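Local structure of lovastatin nonaketide synthase, polyketide synthase component (Aspergillus terreus, 7CPX) at residues 309-314 / 420-425; 967-972 / 1043-1048; 1470-1475 / 1496-1501. The protein builds the dihydromonacolin L core of lovastatin from malonyl-CoA by repeated condensation and reduction, with dehydration and a single methylation, as an iterative homodimeric polyketide synthase working with lovC. The protein carries 2 engineered substitutions. All blocks are in the same frame, centred on the assembly; numbering follows the deposited sequence.

Contact 1 of 3, residues 309-314 / 420-425; sequences KAEDRC and ALPPGQ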
# COMPACT_ATOMS: atom_id res chain seq x y z
N LYS A 309 -43.74 37.64 -33.25
CA LYS A 309 -43.30 38.48 -34.36
C LYS A 309 -41.90 38.09 -34.80
O LYS A 309 -41.00 37.94 -33.98
CB LYS A 309 -43.33 39.95 -33.95
CG LYS A 309 -44.73 40.52 -33.78
CD LYS A 309 -45.46 40.63 -35.11
CE LYS A 309 -46.84 41.25 -34.94
NZ LYS A 309 -47.72 40.43 -34.06
N ALA A 310 -41.73 37.93 -36.12
CA ALA A 310 -40.41 37.65 -36.66
C ALA A 310 -39.45 38.81 -36.44
O ALA A 310 -38.26 38.60 -36.21
CB ALA A 310 -40.50 37.32 -38.14
N GLU A 311 -39.96 40.05 -36.50
CA GLU A 311 -39.11 41.21 -36.29
C GLU A 311 -38.50 41.19 -34.89
O GLU A 311 -37.30 41.46 -34.73
CB GLU A 311 -39.91 42.49 -36.50
CG GLU A 311 -40.64 42.56 -37.83
CD GLU A 311 -41.37 43.88 -38.02
OE1 GLU A 311 -41.36 44.70 -37.09
OE2 GLU A 311 -41.96 44.08 -39.11
N ASP A 312 -39.30 40.86 -33.88
CA ASP A 312 -38.81 40.75 -32.52
C ASP A 312 -38.12 39.43 -32.24
O ASP A 312 -37.56 39.25 -31.15
CB ASP A 312 -39.97 40.94 -31.54
CG ASP A 312 -40.52 42.35 -31.55
OD1 ASP A 312 -39.98 43.20 -32.29
OD2 ASP A 312 -41.50 42.61 -30.82
N ARG A 313 -38.14 38.50 -33.19
CA ARG A 313 -37.53 37.19 -33.02
C ARG A 313 -36.01 37.28 -33.15
O ARG A 313 -35.46 38.29 -33.59
CB ARG A 313 -38.08 36.22 -34.06
CG ARG A 313 -38.15 34.77 -33.61
CD ARG A 313 -39.57 34.37 -33.24
NE ARG A 313 -40.54 34.71 -34.28
CZ ARG A 313 -40.62 34.11 -35.46
NH1 ARG A 313 -39.80 33.13 -35.79
NH2 ARG A 313 -41.54 34.51 -36.33
N CYS A 314 -35.34 36.20 -32.76
CA CYS A 314 -33.90 36.08 -32.94
C CYS A 314 -33.61 35.17 -34.12
O CYS A 314 -34.14 34.05 -34.20
CB CYS A 314 -33.24 35.53 -31.68
SG CYS A 314 -33.88 33.93 -31.14
N ALA A 420 -31.94 38.15 -43.87
CA ALA A 420 -32.39 39.52 -44.12
C ALA A 420 -33.28 40.00 -42.98
O ALA A 420 -34.09 39.25 -42.44
CB ALA A 420 -33.14 39.59 -45.45
N LEU A 421 -33.12 41.27 -42.62
CA LEU A 421 -33.83 41.87 -41.51
C LEU A 421 -34.59 43.11 -41.96
O LEU A 421 -34.20 43.75 -42.94
CB LEU A 421 -32.88 42.25 -40.38
CG LEU A 421 -31.92 41.17 -39.91
CD1 LEU A 421 -31.00 41.71 -38.83
CD2 LEU A 421 -32.68 39.97 -39.39
N PRO A 422 -35.66 43.48 -41.27
CA PRO A 422 -36.30 44.77 -41.53
C PRO A 422 -35.32 45.90 -41.27
O PRO A 422 -34.49 45.81 -40.36
CB PRO A 422 -37.47 44.80 -40.53
CG PRO A 422 -37.71 43.38 -40.18
CD PRO A 422 -36.38 42.70 -40.25
N PRO A 423 -35.39 46.98 -42.05
CA PRO A 423 -34.44 48.08 -41.84
C PRO A 423 -34.55 48.65 -40.43
O PRO A 423 -35.65 48.84 -39.90
CB PRO A 423 -34.84 49.11 -42.90
CG PRO A 423 -36.27 48.80 -43.20
CD PRO A 423 -36.40 47.32 -43.06
N GLY A 424 -33.40 48.91 -39.82
CA GLY A 424 -33.34 49.46 -38.49
C GLY A 424 -33.44 48.45 -37.37
O GLY A 424 -33.30 48.82 -36.20
N GLN A 425 -33.66 47.17 -37.69
CA GLN A 425 -33.72 46.14 -36.67
C GLN A 425 -32.35 45.51 -36.50
O GLN A 425 -31.80 44.97 -37.47
CB GLN A 425 -34.73 45.07 -37.04
CG GLN A 425 -35.02 44.08 -35.92
CD GLN A 425 -35.25 42.67 -36.42
OE1 GLN A 425 -36.27 42.39 -37.05
NE2 GLN A 425 -34.30 41.78 -36.15

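Contact 2 of 3, residues 967-972 / 1043-1048; sequences SFQWLN and NLTADV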
# COMPACT_ATOMS: atom_id res chain seq x y z
N SER A 967 7.72 -2.02 -3.77
CA SER A 967 6.44 -2.35 -3.16
C SER A 967 5.32 -1.79 -4.02
O SER A 967 5.38 -0.63 -4.45
CB SER A 967 6.34 -1.80 -1.74
OG SER A 967 5.08 -2.10 -1.17
N PHE A 968 4.30 -2.60 -4.25
CA PHE A 968 3.20 -2.26 -5.14
C PHE A 968 1.89 -2.64 -4.46
O PHE A 968 1.85 -3.56 -3.65
CB PHE A 968 3.31 -2.99 -6.48
CG PHE A 968 4.61 -2.77 -7.19
CD1 PHE A 968 5.77 -3.38 -6.75
CD2 PHE A 968 4.68 -1.98 -8.32
CE1 PHE A 968 6.97 -3.19 -7.40
CE2 PHE A 968 5.87 -1.79 -8.98
CZ PHE A 968 7.02 -2.39 -8.52
N GLN A 969 0.82 -1.93 -4.82
CA GLN A 969 -0.51 -2.28 -4.33
C GLN A 969 -1.51 -1.90 -5.41
O GLN A 969 -1.89 -0.73 -5.54
CB GLN A 969 -0.81 -1.57 -3.01
CG GLN A 969 -2.08 -2.07 -2.35
CD GLN A 969 -2.25 -1.53 -0.94
OE1 GLN A 969 -1.62 -0.55 -0.56
NE2 GLN A 969 -3.10 -2.19 -0.16
N TRP A 970 -1.94 -2.89 -6.19
CA TRP A 970 -2.96 -2.68 -7.19
C TRP A 970 -4.33 -2.70 -6.54
O TRP A 970 -4.70 -3.67 -5.87
CB TRP A 970 -2.88 -3.75 -8.28
CG TRP A 970 -1.64 -3.68 -9.09
CD1 TRP A 970 -1.47 -3.05 -10.29
CD2 TRP A 970 -0.38 -4.27 -8.77
NE1 TRP A 970 -0.19 -3.21 -10.73
CE2 TRP A 970 0.51 -3.95 -9.82
CE3 TRP A 970 0.08 -5.03 -7.70
CZ2 TRP A 970 1.83 -4.38 -9.82
CZ3 TRP A 970 1.40 -5.45 -7.71
CH2 TRP A 970 2.25 -5.12 -8.76
N LEU A 971 -5.10 -1.63 -6.75
CA LEU A 971 -6.40 -1.45 -6.14
C LEU A 971 -7.48 -1.61 -7.20
O LEU A 971 -7.38 -1.01 -8.27
CB LEU A 971 -6.50 -0.07 -5.48
CG LEU A 971 -5.32 0.31 -4.60
CD1 LEU A 971 -5.39 1.77 -4.21
CD2 LEU A 971 -5.28 -0.56 -3.36
N ASN A 972 -8.50 -2.41 -6.90
CA ASN A 972 -9.59 -2.64 -7.82
C ASN A 972 -10.86 -2.88 -7.03
O ASN A 972 -10.82 -3.23 -5.85
CB ASN A 972 -9.28 -3.84 -8.73
CG ASN A 972 -10.36 -4.07 -9.78
OD1 ASN A 972 -11.31 -3.31 -9.89
ND2 ASN A 972 -10.20 -5.14 -10.56
N ASN A 1043 -7.36 -5.68 -3.26
CA ASN A 1043 -6.11 -4.94 -3.18
C ASN A 1043 -4.98 -5.96 -3.17
O ASN A 1043 -4.77 -6.65 -2.17
CB ASN A 1043 -6.07 -4.05 -1.94
CG ASN A 1043 -7.32 -3.20 -1.80
OD1 ASN A 1043 -7.87 -3.08 -0.71
ND2 ASN A 1043 -7.76 -2.62 -2.90
N LEU A 1044 -4.26 -6.06 -4.29
CA LEU A 1044 -3.13 -6.97 -4.38
C LEU A 1044 -1.87 -6.20 -4.01
O LEU A 1044 -1.40 -5.36 -4.78
CB LEU A 1044 -3.02 -7.57 -5.78
CG LEU A 1044 -1.71 -8.30 -6.08
CD1 LEU A 1044 -1.31 -9.19 -4.92
CD2 LEU A 1044 -1.83 -9.12 -7.34
N THR A 1045 -1.35 -6.47 -2.82
CA THR A 1045 -0.11 -5.86 -2.35
C THR A 1045 1.03 -6.84 -2.60
O THR A 1045 1.03 -7.94 -2.04
CB THR A 1045 -0.21 -5.51 -0.87
OG1 THR A 1045 -1.34 -4.66 -0.65
CG2 THR A 1045 1.05 -4.80 -0.41
N ALA A 1046 1.98 -6.44 -3.44
CA ALA A 1046 3.11 -7.27 -3.81
C ALA A 1046 4.39 -6.53 -3.48
O ALA A 1046 4.64 -5.44 -3.99
CB ALA A 1046 3.06 -7.62 -5.30
N ASP A 1047 5.21 -7.13 -2.62
CA ASP A 1047 6.43 -6.52 -2.13
C ASP A 1047 7.60 -7.43 -2.46
O ASP A 1047 7.66 -8.56 -1.96
CB ASP A 1047 6.33 -6.28 -0.62
CG ASP A 1047 4.93 -5.93 -0.19
OD1 ASP A 1047 4.52 -4.76 -0.39
OD2 ASP A 1047 4.22 -6.82 0.31
N VAL A 1048 8.51 -6.95 -3.30
CA VAL A 1048 9.63 -7.77 -3.76
C VAL A 1048 10.63 -7.86 -2.61
O VAL A 1048 11.45 -6.97 -2.41
CB VAL A 1048 10.27 -7.21 -5.03
CG1 VAL A 1048 10.45 -5.72 -4.93
CG2 VAL A 1048 11.61 -7.87 -5.27

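Contact 3 of 3, residues 1470-1475 / 1496-1501; sequences TDISTG and LDIRRS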
# COMPACT_ATOMS: atom_id res chain seq x y z
N THR A 1470 -43.89 -39.66 24.20
CA THR A 1470 -45.21 -39.38 24.74
C THR A 1470 -45.24 -39.62 26.24
O THR A 1470 -44.62 -40.56 26.74
CB THR A 1470 -46.27 -40.24 24.04
OG1 THR A 1470 -46.54 -39.71 22.74
CG2 THR A 1470 -47.55 -40.28 24.84
N ASP A 1471 -45.96 -38.76 26.94
CA ASP A 1471 -46.25 -38.93 28.36
C ASP A 1471 -47.51 -38.14 28.67
O ASP A 1471 -47.92 -37.27 27.90
CB ASP A 1471 -45.08 -38.46 29.24
CG ASP A 1471 -45.28 -38.80 30.70
OD1 ASP A 1471 -46.42 -38.65 31.21
OD2 ASP A 1471 -44.31 -39.22 31.36
N ILE A 1472 -48.13 -38.47 29.80
CA ILE A 1472 -49.36 -37.79 30.20
C ILE A 1472 -49.11 -36.30 30.40
O ILE A 1472 -50.05 -35.51 30.31
CB ILE A 1472 -49.95 -38.44 31.47
CG1 ILE A 1472 -50.25 -39.92 31.22
CG2 ILE A 1472 -51.21 -37.72 31.90
CD1 ILE A 1472 -49.18 -40.87 31.75
N SER A 1473 -47.87 -35.91 30.68
CA SER A 1473 -47.51 -34.51 30.88
C SER A 1473 -46.43 -34.11 29.88
O SER A 1473 -45.49 -34.88 29.64
CB SER A 1473 -47.01 -34.27 32.31
OG SER A 1473 -46.65 -32.91 32.50
N THR A 1474 -46.57 -32.91 29.32
CA THR A 1474 -45.61 -32.40 28.35
C THR A 1474 -44.33 -31.89 28.99
O THR A 1474 -43.37 -31.60 28.26
CB THR A 1474 -46.24 -31.27 27.53
OG1 THR A 1474 -46.69 -30.24 28.40
CG2 THR A 1474 -47.40 -31.79 26.71
N GLY A 1475 -44.28 -31.78 30.31
CA GLY A 1475 -43.13 -31.17 30.96
C GLY A 1475 -41.82 -31.86 30.62
O GLY A 1475 -40.78 -31.21 30.54
N LEU A 1496 -50.00 -37.79 25.51
CA LEU A 1496 -51.15 -38.69 25.46
C LEU A 1496 -51.58 -39.03 26.88
O LEU A 1496 -50.74 -39.40 27.71
CB LEU A 1496 -50.81 -39.98 24.70
CG LEU A 1496 -51.98 -40.94 24.46
CD1 LEU A 1496 -52.94 -40.39 23.42
CD2 LEU A 1496 -51.46 -42.30 24.05
N ASP A 1497 -52.87 -38.89 27.14
CA ASP A 1497 -53.47 -39.38 28.38
C ASP A 1497 -54.05 -40.76 28.08
O ASP A 1497 -55.09 -40.88 27.43
CB ASP A 1497 -54.53 -38.42 28.90
CG ASP A 1497 -55.11 -38.84 30.23
OD1 ASP A 1497 -54.64 -39.86 30.79
OD2 ASP A 1497 -56.02 -38.15 30.73
N ILE A 1498 -53.37 -41.80 28.55
CA ILE A 1498 -53.82 -43.16 28.29
C ILE A 1498 -55.23 -43.37 28.82
O ILE A 1498 -55.96 -44.23 28.34
CB ILE A 1498 -52.88 -44.24 28.88
CG1 ILE A 1498 -51.58 -43.64 29.43
CG2 ILE A 1498 -52.56 -45.28 27.82
CD1 ILE A 1498 -50.61 -44.67 29.97
N ARG A 1499 -55.63 -42.57 29.82
CA ARG A 1499 -56.98 -42.61 30.36
C ARG A 1499 -58.01 -42.02 29.40
O ARG A 1499 -59.21 -42.10 29.69
CB ARG A 1499 -57.01 -41.85 31.69
CG ARG A 1499 -55.95 -42.29 32.69
CD ARG A 1499 -55.68 -41.24 33.75
NE ARG A 1499 -54.48 -41.53 34.51
CZ ARG A 1499 -53.98 -40.75 35.46
NH1 ARG A 1499 -54.56 -39.61 35.80
NH2 ARG A 1499 -52.87 -41.12 36.09
N ARG A 1500 -57.57 -41.44 28.29
CA ARG A 1500 -58.45 -40.77 27.34
C ARG A 1500 -58.22 -41.33 25.95
O ARG A 1500 -57.15 -41.86 25.64
CB ARG A 1500 -58.20 -39.25 27.36
CG ARG A 1500 -59.04 -38.46 26.37
CD ARG A 1500 -58.69 -36.99 26.41
NE ARG A 1500 -59.40 -36.23 25.39
CZ ARG A 1500 -59.16 -34.96 25.09
NH1 ARG A 1500 -58.22 -34.26 25.72
NH2 ARG A 1500 -59.87 -34.37 24.14
N SER A 1501 -59.24 -41.20 25.11
CA SER A 1501 -59.14 -41.68 23.74
C SER A 1501 -58.02 -40.95 23.01
O SER A 1501 -57.93 -39.71 23.10
CB SER A 1501 -60.46 -41.48 23.00
OG SER A 1501 -60.37 -41.91 21.66

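Contact 1 of 3, residues 309-314 / 420-425
Glu311 and Pro422 meet through aliphatic carbon alone, in one of the two touches that join these surface loops. Glu311 CG lies 3.8 Å from Pro422 CG, and the two side chains cross obliquely. A chi1 of -53° swings the CG of the glutamate away from its own carbonyl carbon and into this place, after which the chain runs extended, with its carboxylate beyond the carbon that touches. Pro422 offers CG, the corner of its ring.

The second touch comes from Gln425, whose side chain leaves the backbone toward residues 309-314. Its CG is anti to the backbone N (chi1 -170°) and the chain then bends at chi2 (-144°), which lays the amide end against the carbonyl of Glu311, although the orientation of the amide itself is doubtful. That carbonyl oxygen also accepts a hydrogen bond from Arg428 NH1, which bonds Arg313 O as well, so one guanidinium nitrogen joins two carbonyls of the loop.

Each loop has its own internal bracing. In 420-425 the Gln425 N bonds Pro422 O at 3.1 Å and closes a type II turn, with Gly424 taking the backbone angles for which glycine is suited. In 309-314 weaker bonds run from Arg313 N to Ala310 O and from Arg313 NE to Lys309 O. These are the loops leading into strands 316-318 and 428-435, parallel neighbours in the sheet of the thiolase-fold ketosynthase, and the turn is the classic Pro-Gly type II beta turn.

Contact 2 of 3, residues 967-972 / 1043-1048
Ser967 and Asp1047 begin a ladder of five antiparallel pairs on two strands whose N-to-C directions differ by 171°, close to exactly antiparallel. Backbone hydrogen bonds form at two of the pairs: Phe968 exchanges both bonds with Ala1046, and Trp970 does the same with Leu1044, each near 2.9 Å between N and O. CA-H...O contacts fill in between, among them Gln969 CA to Leu1044 O at 3.2 Å.

The polar pairings lie on the face of Ser967, Gln969 and Leu971. A chi1 of 178° swings Ser967 OG across to Asp1047 OD1, where it donates to the anti lone pair at 2.8 Å. Gln969 extends past Thr1045, and its NE2 bonds Tyr962 O of the second subunit. Asp1047 OD2 lies close to its counterpart in that subunit, which might raise the affinity of one carboxylate for a proton.

Apolar contacts occupy the other face. The indole edge of Trp970 meets Ala1046, CZ3 to CB 3.6 Å, while the side chain runs beside Leu1044 in the same direction.

Trp970 and Leu1044 pack on helix 995-1012 of what is predicted to be the N-terminal hotdog fold of the dehydratase domain. Strand 958-959 flanks the 967-972 side, strand 1057-1067 the 1043-1048 side.

Contact 3 of 3, residues 1470-1475 / 1496-1501
Thr1470 and Leu1496 touch through a methyl and a methylene: Thr1470 CG2 is 3.3 Å from Leu1496 CB. The threonine turns this methyl inward because CG2 lies anti to the backbone N, which leaves OG1 (chi1 -76°) to hydrogen-bond Glu1494 O. One residue beyond Thr1470, Asp1471 O accepts from Leu1496 N at 3.2 Å, the amide approaching from above the carbonyl plane rather than along a lone pair. This is the sole hydrogen bond between the two loops. Ile1472 lies against the Leu1496 carbonyl oxygen, its CA-H contacting Leu1496 O at 3.3 Å and its CG1 nearby, while its CD1 reaches Ile1498 CG1 at 4.3 Å in a looser apolar contact.

The two segments follow parallel neighbouring strands, 1464-1469 and 1491-1493, of the Rossmann-type methyltransferase domain. Asp1471 follows strand 1464-1469, the region where class I methyltransferases commonly carry an acidic residue for the ribose of S-adenosylmethionine. Its side chain touches a glycine-rich turn that fits the GxGxxG pattern; no S-adenosylmethionine is bound here, so a role in binding is only inferred.

Asx turns shape both segments. Asp1471 OD1 accepts from Ser1473 N at 3.1 Å, and Asp1497 OD1 from Arg1499 N at 3.0 Å; both amides come from above the carboxylate plane. Asp1497 also starts a type I turn closed by the bond from Arg1500 N to Asp1497 O. Farther along, Ser1473 OG caps the start of helix 1475-1483 through a weak bond from Gly1475 N.

Behind this shell, strand 1440-1445 supplies Leu1443 against Thr1470 and Ile1445 against both Leu1496 and Ile1498. Gln1505 OE1 receives Asp1497 N, Ile1498 O bonds His1533 ND1, and Arg1500 forms a salt bridge with Glu1504.

In the fold
The three contacts lie in series along the chain and in separate domains: ketosynthase, dehydratase and methyltransferase. Centres of contacts 1 and 3 are about 105 Å apart, whereas contact 2, with its centre about 67 Å from that of contact 1 and 69 Å from that of contact 3, lies nearest the middle of the chain. Contact 1 is a surface meeting of two loops, sparse, part aliphatic and part an amide set against a carbonyl. Contact 2 is buried and regular, a strand pair that also faces the second subunit. Contact 3, again between loops but largely buried, relies on one backbone bond and apolar packing, with side-chain-to-backbone turns shaping each loop; no element is shared among the three.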